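Local coordinates for putative cell invasion protein with MAC/Perforin domain (Bacteroides thetaiotaomicron VPI-5482, PDB 3KK7) that is of unknown function but carries a perforin-like MACPF domain and may take part in cell invasion, at residues I492-T496 / S497-F501; K356-Y359 / N360-M364; N64-I68 / I69-A73; Y108-F111 / D112-E115; F192-A195 / L196-S200. All coordinates share one frame; numbering follows the deposited sequence.

Interaction 1 (I492-T496 / S497-F501)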
loop_
_atom_site.group_PDB
_atom_site.type_symbol
_atom_site.label_atom_id
_atom_site.label_comp_id
_atom_site.label_asym_id
_atom_site.label_seq_id
_atom_site.Cartn_x
_atom_site.Cartn_y
_atom_site.Cartn_z
ATOM N N ILE A 492 -4.844 -11.743 -21.815
ATOM C CA ILE A 492 -4.373 -12.788 -22.716
ATOM C C ILE A 492 -4.158 -14.032 -21.863
ATOM O O ILE A 492 -3.370 -14.016 -20.922
ATOM C CB ILE A 492 -3.094 -12.369 -23.444
ATOM C CG1 ILE A 492 -3.326 -10.998 -24.084
ATOM C CG2 ILE A 492 -2.721 -13.385 -24.497
ATOM C CD1 ILE A 492 -2.284 -10.585 -25.120
ATOM N N TYR A 493 -4.895 -15.092 -22.177
ATOM C CA TYR A 493 -4.973 -16.250 -21.302
ATOM C C TYR A 493 -4.772 -17.526 -22.064
ATOM O O TYR A 493 -5.159 -17.631 -23.222
ATOM C CB TYR A 493 -6.324 -16.293 -20.572
ATOM C CG TYR A 493 -7.534 -16.537 -21.451
ATOM C CD1 TYR A 493 -8.126 -15.491 -22.152
ATOM C CD2 TYR A 493 -8.111 -17.811 -21.542
ATOM C CE1 TYR A 493 -9.252 -15.698 -22.930
ATOM C CE2 TYR A 493 -9.237 -18.038 -22.331
ATOM C CZ TYR A 493 -9.801 -16.980 -23.027
ATOM O OH TYR A 493 -10.904 -17.195 -23.821
ATOM N N ASN A 494 -4.136 -18.477 -21.385
ATOM C CA ASN A 494 -3.878 -19.813 -21.912
ATOM C C ASN A 494 -4.808 -20.811 -21.220
ATOM O O ASN A 494 -4.560 -21.190 -20.070
ATOM C CB ASN A 494 -2.421 -20.189 -21.666
ATOM C CG ASN A 494 -2.036 -21.502 -22.316
ATOM O OD1 ASN A 494 -2.751 -22.504 -22.212
ATOM N ND2 ASN A 494 -0.891 -21.505 -22.979
ATOM N N PRO A 495 -5.870 -21.252 -21.919
ATOM C CA PRO A 495 -6.862 -22.089 -21.278
ATOM C C PRO A 495 -6.465 -23.569 -21.156
ATOM O O PRO A 495 -7.280 -24.356 -20.689
ATOM C CB PRO A 495 -8.053 -21.933 -22.196
ATOM C CG PRO A 495 -7.420 -21.913 -23.538
ATOM C CD PRO A 495 -6.141 -21.127 -23.355
ATOM N N THR A 496 -5.247 -23.942 -21.555
ATOM C CA THR A 496 -4.709 -25.262 -21.241
ATOM C C THR A 496 -3.852 -25.223 -19.982
ATOM O O THR A 496 -3.949 -26.120 -19.150
ATOM C CB THR A 496 -3.833 -25.795 -22.346
ATOM O OG1 THR A 496 -4.413 -25.470 -23.613
ATOM C CG2 THR A 496 -3.666 -27.303 -22.211
ATOM N N SER A 497 -3.020 -24.188 -19.839
ATOM C CA SER A 497 -2.068 -24.078 -18.718
ATOM C C SER A 497 -2.525 -23.160 -17.566
ATOM O O SER A 497 -1.935 -23.163 -16.492
ATOM C CB SER A 497 -0.713 -23.614 -19.249
ATOM O OG SER A 497 -0.215 -24.526 -20.200
HETATM N N MSE A 498 -3.554 -22.356 -17.805
HETATM C CA MSE A 498 -4.232 -21.587 -16.749
HETATM C C MSE A 498 -3.436 -20.392 -16.287
HETATM O O MSE A 498 -3.531 -19.970 -15.135
HETATM C CB MSE A 498 -4.625 -22.485 -15.560
HETATM C CG MSE A 498 -5.334 -23.801 -15.987
HETATM SE SE MSE A 498 -6.738 -23.553 -17.367
HETATM C CE MSE A 498 -8.056 -22.544 -16.327
ATOM N N TYR A 499 -2.679 -19.802 -17.203
ATOM C CA TYR A 499 -1.967 -18.574 -16.891
ATOM C C TYR A 499 -2.467 -17.484 -17.815
ATOM O O TYR A 499 -3.087 -17.772 -18.841
ATOM C CB TYR A 499 -0.440 -18.763 -16.982
ATOM C CG TYR A 499 0.087 -18.976 -18.367
ATOM C CD1 TYR A 499 0.323 -17.892 -19.209
ATOM C CD2 TYR A 499 0.373 -20.262 -18.845
ATOM C CE1 TYR A 499 0.802 -18.074 -20.496
ATOM C CE2 TYR A 499 0.874 -20.448 -20.143
ATOM C CZ TYR A 499 1.075 -19.342 -20.956
ATOM O OH TYR A 499 1.566 -19.472 -22.222
ATOM N N CYS A 500 -2.186 -16.238 -17.432
ATOM C CA CYS A 500 -2.695 -15.092 -18.126
ATOM C C CYS A 500 -1.840 -13.826 -17.923
ATOM O O CYS A 500 -1.504 -13.463 -16.786
ATOM C CB CYS A 500 -4.124 -14.840 -17.654
ATOM S SG CYS A 500 -4.798 -13.219 -18.103
ATOM N N PHE A 501 -1.506 -13.158 -19.036
ATOM C CA PHE A 501 -0.814 -11.877 -19.007
ATOM C C PHE A 501 -1.836 -10.790 -19.258
ATOM O O PHE A 501 -2.586 -10.856 -20.242
ATOM C CB PHE A 501 0.297 -11.768 -20.063
ATOM C CG PHE A 501 1.324 -12.877 -20.022
ATOM C CD1 PHE A 501 1.780 -13.401 -18.829
ATOM C CD2 PHE A 501 1.864 -13.378 -21.205
ATOM C CE1 PHE A 501 2.748 -14.429 -18.804
ATOM C CE2 PHE A 501 2.825 -14.420 -21.200
ATOM C CZ PHE A 501 3.265 -14.934 -19.993
#

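Interaction 2 (K356-Y359 / N360-M364)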
loop_
_atom_site.group_PDB
_atom_site.type_symbol
_atom_site.label_atom_id
_atom_site.label_comp_id
_atom_site.label_asym_id
_atom_site.label_seq_id
_atom_site.Cartn_x
_atom_site.Cartn_y
_atom_site.Cartn_z
ATOM N N LYS A 356 0.359 -7.515 -6.719
ATOM C CA LYS A 356 0.007 -7.795 -5.349
ATOM C C LYS A 356 1.272 -7.984 -4.535
ATOM O O LYS A 356 1.495 -7.294 -3.550
ATOM C CB LYS A 356 -0.895 -9.041 -5.282
ATOM C CG LYS A 356 -2.357 -8.779 -5.732
ATOM C CD LYS A 356 -3.123 -10.068 -5.963
ATOM C CE LYS A 356 -3.693 -10.671 -4.702
ATOM N NZ LYS A 356 -4.943 -9.950 -4.316
ATOM N N GLN A 357 2.108 -8.901 -4.991
ATOM C CA GLN A 357 3.360 -9.211 -4.325
ATOM C C GLN A 357 4.289 -7.995 -4.230
ATOM O O GLN A 357 4.873 -7.729 -3.182
ATOM C CB GLN A 357 4.038 -10.360 -5.071
ATOM C CG GLN A 357 5.258 -11.006 -4.379
ATOM C CD GLN A 357 4.942 -11.442 -2.970
ATOM O OE1 GLN A 357 3.797 -11.811 -2.669
ATOM N NE2 GLN A 357 5.948 -11.390 -2.082
ATOM N N ARG A 358 4.398 -7.228 -5.309
ATOM C CA ARG A 358 5.259 -6.047 -5.322
ATOM C C ARG A 358 4.812 -4.960 -4.343
ATOM O O ARG A 358 5.659 -4.339 -3.712
ATOM C CB ARG A 358 5.394 -5.479 -6.739
ATOM C CG ARG A 358 6.402 -4.359 -6.829
ATOM C CD ARG A 358 6.908 -4.092 -8.226
ATOM N NE ARG A 358 7.744 -5.195 -8.689
ATOM C CZ ARG A 358 9.014 -5.399 -8.346
ATOM N NH1 ARG A 358 9.638 -4.557 -7.554
ATOM N NH2 ARG A 358 9.675 -6.457 -8.817
ATOM N N TYR A 359 3.495 -4.724 -4.265
ATOM C CA TYR A 359 2.906 -3.860 -3.276
ATOM C C TYR A 359 3.351 -4.318 -1.891
ATOM O O TYR A 359 3.894 -3.536 -1.099
ATOM C CB TYR A 359 1.353 -3.857 -3.338
ATOM C CG TYR A 359 0.738 -3.291 -2.057
ATOM C CD1 TYR A 359 0.655 -1.923 -1.845
ATOM C CD2 TYR A 359 0.317 -4.122 -1.035
ATOM C CE1 TYR A 359 0.142 -1.399 -0.649
ATOM C CE2 TYR A 359 -0.202 -3.613 0.136
ATOM C CZ TYR A 359 -0.276 -2.245 0.333
ATOM O OH TYR A 359 -0.796 -1.735 1.531
ATOM N N ASN A 360 3.124 -5.588 -1.603
ATOM C CA ASN A 360 3.513 -6.144 -0.305
ATOM C C ASN A 360 5.006 -6.053 -0.021
ATOM O O ASN A 360 5.435 -5.629 1.072
ATOM C CB ASN A 360 3.015 -7.589 -0.158
ATOM C CG ASN A 360 1.545 -7.640 0.184
ATOM O OD1 ASN A 360 1.172 -7.190 1.258
ATOM N ND2 ASN A 360 0.705 -8.137 -0.722
ATOM N N ASP A 361 5.790 -6.414 -1.007
ATOM C CA ASP A 361 7.223 -6.410 -0.823
ATOM C C ASP A 361 7.738 -4.960 -0.666
ATOM O O ASP A 361 8.722 -4.695 0.050
ATOM C CB ASP A 361 7.910 -7.100 -2.023
ATOM C CG ASP A 361 7.914 -8.625 -1.943
ATOM O OD1 ASP A 361 7.679 -9.221 -0.863
ATOM O OD2 ASP A 361 8.221 -9.228 -2.999
ATOM N N THR A 362 7.079 -4.012 -1.327
ATOM C CA THR A 362 7.566 -2.642 -1.304
ATOM C C THR A 362 7.183 -2.054 0.039
ATOM O O THR A 362 7.988 -1.394 0.691
ATOM C CB THR A 362 7.003 -1.836 -2.461
ATOM O OG1 THR A 362 7.373 -2.453 -3.705
ATOM C CG2 THR A 362 7.495 -0.407 -2.425
ATOM N N HIS A 363 5.961 -2.338 0.480
ATOM C CA HIS A 363 5.508 -1.876 1.770
ATOM C C HIS A 363 6.425 -2.376 2.862
ATOM O O HIS A 363 6.710 -1.652 3.822
ATOM C CB HIS A 363 4.109 -2.392 2.043
ATOM C CG HIS A 363 3.631 -2.108 3.424
ATOM N ND1 HIS A 363 3.476 -0.823 3.909
ATOM C CD2 HIS A 363 3.282 -2.945 4.439
ATOM C CE1 HIS A 363 3.044 -0.881 5.160
ATOM N NE2 HIS A 363 2.907 -2.159 5.502
HETATM N N MSE A 364 6.863 -3.630 2.727
HETATM C CA MSE A 364 7.689 -4.269 3.763
HETATM C C MSE A 364 9.177 -3.910 3.688
HETATM O O MSE A 364 9.952 -4.403 4.497
HETATM C CB MSE A 364 7.541 -5.808 3.683
HETATM C CG MSE A 364 6.241 -6.369 4.297
HETATM SE SE MSE A 364 6.110 -5.924 6.192
HETATM C CE MSE A 364 7.767 -6.789 6.869
#

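Interaction 3 (N64-I68 / I69-A73)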
loop_
_atom_site.group_PDB
_atom_site.type_symbol
_atom_site.label_atom_id
_atom_site.label_comp_id
_atom_site.label_asym_id
_atom_site.label_seq_id
_atom_site.Cartn_x
_atom_site.Cartn_y
_atom_site.Cartn_z
ATOM N N ASN A 64 3.294 9.695 4.167
ATOM C CA ASN A 64 3.316 11.078 3.726
ATOM C C ASN A 64 2.088 11.856 4.147
ATOM O O ASN A 64 1.724 12.824 3.508
ATOM C CB ASN A 64 3.438 11.106 2.201
ATOM C CG ASN A 64 4.778 10.544 1.705
ATOM O OD1 ASN A 64 4.859 10.017 0.584
ATOM N ND2 ASN A 64 5.834 10.661 2.526
ATOM N N GLY A 65 1.417 11.436 5.204
ATOM C CA GLY A 65 0.210 12.142 5.650
ATOM C C GLY A 65 0.507 12.978 6.865
ATOM O O GLY A 65 1.646 13.215 7.207
ATOM N N THR A 66 -0.544 13.407 7.529
ATOM C CA THR A 66 -0.424 14.195 8.745
ATOM C C THR A 66 0.010 13.363 9.979
ATOM O O THR A 66 0.460 13.928 10.973
ATOM C CB THR A 66 -1.751 14.829 9.072
ATOM O OG1 THR A 66 -2.688 13.797 9.478
ATOM C CG2 THR A 66 -2.263 15.638 7.862
ATOM N N SER A 67 -0.163 12.038 9.902
ATOM C CA SER A 67 0.166 11.074 10.967
ATOM C C SER A 67 -0.910 11.016 12.051
ATOM O O SER A 67 -0.754 10.313 13.037
ATOM C CB SER A 67 1.546 11.318 11.597
ATOM O OG SER A 67 1.452 12.221 12.673
ATOM N N ILE A 68 -2.011 11.750 11.860
ATOM C CA ILE A 68 -3.168 11.627 12.722
ATOM C C ILE A 68 -4.033 10.547 12.086
ATOM O O ILE A 68 -4.497 10.678 10.957
ATOM C CB ILE A 68 -3.939 12.914 12.865
ATOM C CG1 ILE A 68 -3.016 14.055 13.317
ATOM C CG2 ILE A 68 -5.045 12.725 13.888
ATOM C CD1 ILE A 68 -2.428 13.902 14.715
ATOM N N ILE A 69 -4.219 9.471 12.843
ATOM C CA ILE A 69 -4.941 8.290 12.390
ATOM C C ILE A 69 -6.403 8.630 12.106
ATOM O O ILE A 69 -7.119 9.105 12.988
ATOM C CB ILE A 69 -4.906 7.186 13.458
ATOM C CG1 ILE A 69 -3.461 6.790 13.785
ATOM C CG2 ILE A 69 -5.709 5.961 12.985
ATOM C CD1 ILE A 69 -3.325 6.146 15.153
ATOM N N GLY A 70 -6.826 8.381 10.876
ATOM C CA GLY A 70 -8.211 8.607 10.483
ATOM C C GLY A 70 -8.555 10.021 10.048
ATOM O O GLY A 70 -9.706 10.304 9.725
ATOM N N ASP A 71 -7.549 10.895 10.031
ATOM C CA ASP A 71 -7.668 12.280 9.590
ATOM C C ASP A 71 -8.067 12.313 8.102
ATOM O O ASP A 71 -7.367 11.755 7.264
ATOM C CB ASP A 71 -6.297 12.955 9.828
ATOM C CG ASP A 71 -6.222 14.423 9.378
ATOM O OD1 ASP A 71 -7.132 14.946 8.692
ATOM O OD2 ASP A 71 -5.191 15.047 9.726
ATOM N N PHE A 72 -9.164 13.008 7.794
ATOM C CA PHE A 72 -9.673 13.120 6.438
ATOM C C PHE A 72 -8.646 13.658 5.450
ATOM O O PHE A 72 -8.680 13.293 4.286
ATOM C CB PHE A 72 -10.947 13.977 6.387
ATOM C CG PHE A 72 -10.706 15.443 6.531
ATOM C CD1 PHE A 72 -10.458 16.229 5.409
ATOM C CD2 PHE A 72 -10.725 16.045 7.774
ATOM C CE1 PHE A 72 -10.242 17.597 5.523
ATOM C CE2 PHE A 72 -10.493 17.425 7.904
ATOM C CZ PHE A 72 -10.251 18.200 6.773
ATOM N N ALA A 73 -7.744 14.524 5.904
ATOM C CA ALA A 73 -6.674 15.051 5.052
ATOM C C ALA A 73 -5.802 13.928 4.429
ATOM O O ALA A 73 -5.228 14.115 3.383
ATOM C CB ALA A 73 -5.794 16.029 5.849
#

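Interaction 4 (Y108-F111 / D112-E115)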
loop_
_atom_site.group_PDB
_atom_site.type_symbol
_atom_site.label_atom_id
_atom_site.label_comp_id
_atom_site.label_asym_id
_atom_site.label_seq_id
_atom_site.Cartn_x
_atom_site.Cartn_y
_atom_site.Cartn_z
ATOM N N TYR A 108 4.013 8.663 25.015
ATOM C CA TYR A 108 5.048 7.827 24.441
ATOM C C TYR A 108 6.413 8.500 24.483
ATOM O O TYR A 108 6.588 9.620 24.010
ATOM C CB TYR A 108 4.656 7.381 23.016
ATOM C CG TYR A 108 4.352 8.463 21.980
ATOM C CD1 TYR A 108 3.155 9.188 22.009
ATOM C CD2 TYR A 108 5.244 8.715 20.927
ATOM C CE1 TYR A 108 2.872 10.185 21.034
ATOM C CE2 TYR A 108 4.978 9.684 19.947
ATOM C CZ TYR A 108 3.797 10.418 20.000
ATOM O OH TYR A 108 3.552 11.358 19.020
ATOM N N SER A 109 7.367 7.783 25.069
ATOM C CA SER A 109 8.754 8.233 25.222
ATOM C C SER A 109 9.576 8.099 23.973
ATOM O O SER A 109 10.715 8.572 23.934
ATOM C CB SER A 109 9.469 7.409 26.291
ATOM O OG SER A 109 8.957 7.710 27.570
ATOM N N ASP A 110 9.055 7.409 22.975
ATOM C CA ASP A 110 9.798 7.260 21.735
ATOM C C ASP A 110 8.869 6.693 20.684
ATOM O O ASP A 110 7.710 6.350 20.989
ATOM C CB ASP A 110 11.082 6.408 21.916
ATOM C CG ASP A 110 10.800 4.930 22.125
ATOM O OD1 ASP A 110 9.890 4.365 21.486
ATOM O OD2 ASP A 110 11.516 4.310 22.934
ATOM N N PHE A 111 9.378 6.573 19.462
ATOM C CA PHE A 111 8.522 6.278 18.333
ATOM C C PHE A 111 8.172 4.809 18.197
ATOM O O PHE A 111 7.242 4.487 17.492
ATOM C CB PHE A 111 9.053 6.970 17.076
ATOM C CG PHE A 111 9.037 8.460 17.228
ATOM C CD1 PHE A 111 7.841 9.167 17.130
ATOM C CD2 PHE A 111 10.165 9.144 17.622
ATOM C CE1 PHE A 111 7.807 10.566 17.353
ATOM C CE2 PHE A 111 10.136 10.519 17.862
ATOM C CZ PHE A 111 8.962 11.226 17.732
ATOM N N ASP A 112 8.830 3.923 18.928
ATOM C CA ASP A 112 8.336 2.555 19.015
ATOM C C ASP A 112 7.214 2.493 20.021
ATOM O O ASP A 112 6.190 1.831 19.796
ATOM C CB ASP A 112 9.442 1.579 19.382
ATOM C CG ASP A 112 10.377 1.330 18.235
ATOM O OD1 ASP A 112 9.976 1.537 17.060
ATOM O OD2 ASP A 112 11.514 0.895 18.506
ATOM N N ARG A 113 7.378 3.211 21.122
ATOM C CA ARG A 113 6.326 3.284 22.129
ATOM C C ARG A 113 5.050 3.937 21.575
ATOM O O ARG A 113 4.005 3.764 22.170
ATOM C CB ARG A 113 6.792 4.052 23.363
ATOM C CG ARG A 113 8.058 3.491 24.050
ATOM C CD ARG A 113 7.801 2.344 24.955
ATOM N NE ARG A 113 6.705 2.614 25.876
ATOM C CZ ARG A 113 6.128 1.691 26.638
ATOM N NH1 ARG A 113 6.570 0.430 26.613
ATOM N NH2 ARG A 113 5.122 2.028 27.435
ATOM N N LEU A 114 5.147 4.692 20.474
ATOM C CA LEU A 114 3.978 5.292 19.807
ATOM C C LEU A 114 2.840 4.274 19.617
ATOM O O LEU A 114 1.649 4.602 19.760
ATOM C CB LEU A 114 4.376 5.869 18.437
ATOM C CG LEU A 114 3.274 6.474 17.562
ATOM C CD1 LEU A 114 2.399 7.545 18.289
ATOM C CD2 LEU A 114 3.912 7.064 16.291
ATOM N N GLU A 115 3.243 3.038 19.320
ATOM C CA GLU A 115 2.313 1.940 19.098
ATOM C C GLU A 115 2.116 1.001 20.308
ATOM O O GLU A 115 1.602 -0.097 20.171
ATOM C CB GLU A 115 2.751 1.163 17.847
ATOM C CG GLU A 115 2.281 1.825 16.577
ATOM C CD GLU A 115 0.763 1.799 16.455
ATOM O OE1 GLU A 115 0.193 0.714 16.161
ATOM O OE2 GLU A 115 0.141 2.866 16.684
#

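Interaction 5 (F192-A195 / L196-S200)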
loop_
_atom_site.group_PDB
_atom_site.type_symbol
_atom_site.label_atom_id
_atom_site.label_comp_id
_atom_site.label_asym_id
_atom_site.label_seq_id
_atom_site.Cartn_x
_atom_site.Cartn_y
_atom_site.Cartn_z
ATOM N N PHE A 192 -6.793 5.209 -11.041
ATOM C CA PHE A 192 -6.049 4.181 -10.319
ATOM C C PHE A 192 -5.558 3.056 -11.265
ATOM O O PHE A 192 -4.429 2.585 -11.124
ATOM C CB PHE A 192 -6.888 3.614 -9.183
ATOM C CG PHE A 192 -6.254 2.467 -8.488
ATOM C CD1 PHE A 192 -5.226 2.675 -7.600
ATOM C CD2 PHE A 192 -6.686 1.167 -8.724
ATOM C CE1 PHE A 192 -4.617 1.576 -6.948
ATOM C CE2 PHE A 192 -6.116 0.096 -8.079
ATOM C CZ PHE A 192 -5.077 0.291 -7.195
ATOM N N VAL A 193 -6.405 2.626 -12.202
ATOM C CA VAL A 193 -5.971 1.684 -13.234
ATOM C C VAL A 193 -4.817 2.282 -14.006
ATOM O O VAL A 193 -3.847 1.600 -14.268
ATOM C CB VAL A 193 -7.078 1.307 -14.214
ATOM C CG1 VAL A 193 -6.510 0.444 -15.346
ATOM C CG2 VAL A 193 -8.210 0.588 -13.461
ATOM N N ASP A 194 -4.897 3.565 -14.328
ATOM C CA ASP A 194 -3.785 4.243 -14.977
ATOM C C ASP A 194 -2.478 4.088 -14.211
ATOM O O ASP A 194 -1.460 3.776 -14.804
ATOM C CB ASP A 194 -4.068 5.736 -15.154
ATOM C CG ASP A 194 -2.931 6.467 -15.864
ATOM O OD1 ASP A 194 -2.831 6.347 -17.098
ATOM O OD2 ASP A 194 -2.138 7.159 -15.192
ATOM N N ALA A 195 -2.514 4.325 -12.906
ATOM C CA ALA A 195 -1.299 4.310 -12.081
ATOM C C ALA A 195 -0.768 2.898 -11.987
ATOM O O ALA A 195 0.441 2.678 -11.995
ATOM C CB ALA A 195 -1.572 4.876 -10.726
ATOM N N LEU A 196 -1.686 1.940 -11.990
ATOM C CA LEU A 196 -1.348 0.519 -11.894
ATOM C C LEU A 196 -0.511 0.052 -13.075
ATOM O O LEU A 196 0.447 -0.680 -12.888
ATOM C CB LEU A 196 -2.631 -0.316 -11.811
ATOM C CG LEU A 196 -2.604 -1.671 -11.096
ATOM C CD1 LEU A 196 -2.216 -1.503 -9.602
ATOM C CD2 LEU A 196 -3.991 -2.370 -11.249
ATOM N N TYR A 197 -0.881 0.467 -14.280
ATOM C CA TYR A 197 -0.154 0.057 -15.474
ATOM C C TYR A 197 0.824 1.071 -16.059
ATOM O O TYR A 197 1.651 0.685 -16.865
ATOM C CB TYR A 197 -1.125 -0.409 -16.572
ATOM C CG TYR A 197 -1.630 -1.797 -16.303
ATOM C CD1 TYR A 197 -0.843 -2.899 -16.593
ATOM C CD2 TYR A 197 -2.861 -2.008 -15.698
ATOM C CE1 TYR A 197 -1.269 -4.173 -16.300
ATOM C CE2 TYR A 197 -3.301 -3.282 -15.414
ATOM C CZ TYR A 197 -2.499 -4.364 -15.714
ATOM O OH TYR A 197 -2.919 -5.647 -15.443
ATOM N N ASN A 198 0.757 2.338 -15.681
ATOM C CA ASN A 198 1.608 3.339 -16.331
ATOM C C ASN A 198 2.675 3.968 -15.457
ATOM O O ASN A 198 3.419 4.820 -15.913
ATOM C CB ASN A 198 0.762 4.420 -16.993
ATOM C CG ASN A 198 -0.101 3.867 -18.105
ATOM O OD1 ASN A 198 0.332 3.016 -18.882
ATOM N ND2 ASN A 198 -1.330 4.339 -18.181
ATOM N N SER A 199 2.762 3.526 -14.213
ATOM C CA SER A 199 3.811 3.952 -13.315
ATOM C C SER A 199 4.224 2.706 -12.523
ATOM O O SER A 199 3.636 1.628 -12.698
ATOM C CB SER A 199 3.327 5.106 -12.414
ATOM O OG SER A 199 2.349 4.694 -11.479
ATOM N N SER A 200 5.262 2.855 -11.706
ATOM C CA SER A 200 5.751 1.755 -10.908
ATOM C C SER A 200 4.931 1.712 -9.647
ATOM O O SER A 200 4.330 2.702 -9.258
ATOM C CB SER A 200 7.227 1.947 -10.554
ATOM O OG SER A 200 7.417 3.075 -9.713
#

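Interaction 1 (I492-T496 / S497-F501)
Asn494 turns its amide carbon CG anti to its own backbone N (chi1 -174°), while Tyr499 holds its ring between its backbone N and carbonyl carbon (chi1 69°). These two torsions bring Asn494 CB over the Tyr499 ring in a beta hairpin, formed by strands 489-494 and 499-504. CB lies 3.8 Å from the centroid of the Tyr499 ring, as a CH-pi contact. The same face of the hairpin carries Ile492 and Phe501, a hydrogen-bonded antiparallel pair. Ile492 N gives to Phe501 O at 2.9 Å. Tyr493 and Cys500 face the other way and touch through their CB atoms. Outside the hairpin, Tyr499 OH bonds to the backbone N of Asp475, and Tyr493 OH to the backbone O of Lys525. The loop is closed by Met498 N, which gives to Asn494 O at 2.7 Å. Asn494 also makes an Asx turn. Its OD1 takes Thr496 N in the carbonyl plane at 3.0 Å and Ser497 N from above that plane at 2.9 Å.

Interaction 2 (K356-Y359 / N360-M364)
Asp361 N gives to Gln357 O at 2.7 Å, and His363 N gives to Tyr359 O at 2.9 Å. These are i to i+4 backbone bonds in the last part of helix 353-363, which lies in the MACPF region. Side chains add polar bonds to carbonyls of the same helix. Thr362 OG1, set beside its own backbone N (chi1 -59°), turns back to Arg358 O, which also takes Thr362 N at 2.8 Å. These two donors come from opposite faces of the carbonyl plane. Lys356 O takes a straight bond from Asn360 N (171° at the hydrogen) and a weak, bent one from Asn360 ND2. Between side-chain ends, Gln357 NE2 bonds weakly to Asp361 OD2 at 3.3 Å, with the amide and carboxylate planes 81° apart. Further out, Arg358 NE forms a salt bridge with Asp406, and Tyr359 OH bonds to Glu210 O. Arg358 and Tyr359 also pack on Met201 of helix 201-208. The Thr362 hydroxyl gives Arg358 O a second donor, and Asn360 adds only a weak one at Lys356 O, which implies that side chains supplement the backbone bonds.

Interaction 3 (N64-I68 / I69-A73)
Thr66 OG1 gives a hydrogen bond to Asp71 OD2 at 2.8 Å. The hydroxyl comes from above the carboxylate plane, and the two side chains cross at about a right angle. With chi1 at 69°, OG1 is also placed to accept Ile68 N at 3.2 Å. That second bond makes an ST turn. Asp71 is used at both oxygens. OD2 has a further partner in Lys296, with which it forms a salt bridge. OD1 accepts Ala73 N at 2.9 Å, which makes an Asx turn leading into the short 3-10 segment. Between these two turns the chain reverses in a type II beta turn from Ile68 to Asp71, in which Asp71 N gives to Ile68 O at 3.2 Å. Gly70 takes the third place of that turn, with positive phi (85°).

Carbon packing is sparse across the loop. Thr66 CG2 approaches Ala73 CB at 4.1 Å, and the CB atoms of Ile68 and Asp71 lie 3.8 Å apart. The loop runs between strands 58-60 and 75-76, within the MACPF region. Ile68 packs on strand 220-230 and Ile69 on strand 334-338. Asp71 and Phe72 reach Leu298 of strand 288-298. Arg139 of helix 133-146 bonds to Ser67 O.

Interaction 4 (Y108-F111 / D112-E115)
The Tyr108 ring carries Leu114 CD1 over one face, almost above its centre. The methyl is 3.7 Å from the ring centroid and 14° off the ring normal, a CH-pi contact. Asp110 O and Phe111 CE1 lie at the ring edge, in its plane. Tyr108 and Leu114 run side by side and point the same way. Leu114 CB also reaches Tyr108 CD2 at 3.9 Å. The turn follows strand 93-108, on the way to helix 133-146 in the MACPF region. Tyr108 OH bonds to Arg139 of that helix, and Leu114 rests on its Phe135 and Arg139. The rings of Tyr108 and Phe111 both meet His159.

The other half of the contact is polar. Asp110 OD1 accepts Arg113 N at 2.8 Å in a nearly straight bond (171° at the hydrogen). It also takes a weak, more bent bond from Asp112 N. Leu114 N in turn gives a weak bond to Asp110 O at 3.1 Å. The charged ends nearby have partners elsewhere: Arg113 pairs with Glu240 and Asp112 with Lys136. Asp110 OD1 thus accepts from two successive backbone N-H groups at the start of the 3-10 segment 113-114. These partly positive groups would probably stabilise the negative charge of the Asp110 carboxylate.

Interaction 5 (F192-A195 / L196-S200)
Asp194 OD1 accepts Asn198 ND2 at 2.7 Å, one turn along helix 190-198. The oxygen lies in the amide plane of Asn198, but the donor stands well above the carboxylate plane of Asp194. Ser199 OG gives to Ala195 O at 2.8 Å, in the carbonyl plane and on a lone pair. A chi1 of 69° folds this OG back over the backbone toward that oxygen. Ser199 N makes only a weak bond to the same oxygen, as the chain leaves the helix. Leu196 CD1 touches Phe192 CZ at 4.1 Å. Backbone bonds set these pairs one turn apart: Asn198 N gives to Asp194 O at 2.8 Å, and Leu196 N to Phe192 O at 2.9 Å. Asn198 OD1 is held by Tyr508 OH, and Tyr197 OH by Glu352. Ser200 is the N-cap of helix 201-208, whose Leu204 packs on Phe192, Ala195 and Leu196. Elsewhere, Val193 and Tyr197 lie against Tyr504 of strand 499-504.

Along the chain the order is interaction 3, 4, 5, 2 and then 1. The first four belong to the MACPF region, and interaction 1 belongs to the D3 region. Interactions 3 and 4 are neighbours, with centres about 18 Å apart, and both use Arg139 of helix 133-146. Interactions 2 and 5 have centres about 15 Å apart, and both pack on helix 201-208. The helix of interaction 5 touches strand 499-504 at Ala502 and Tyr504, just beyond interaction 1; nearest atoms of the two contacts are about 6 Å apart. Interactions 1 and 4 are farthest apart, with centres about 49 Å apart. The helix of interaction 5 packs against the C-terminal D3 sheet, so it forms part of the contact between the two regions.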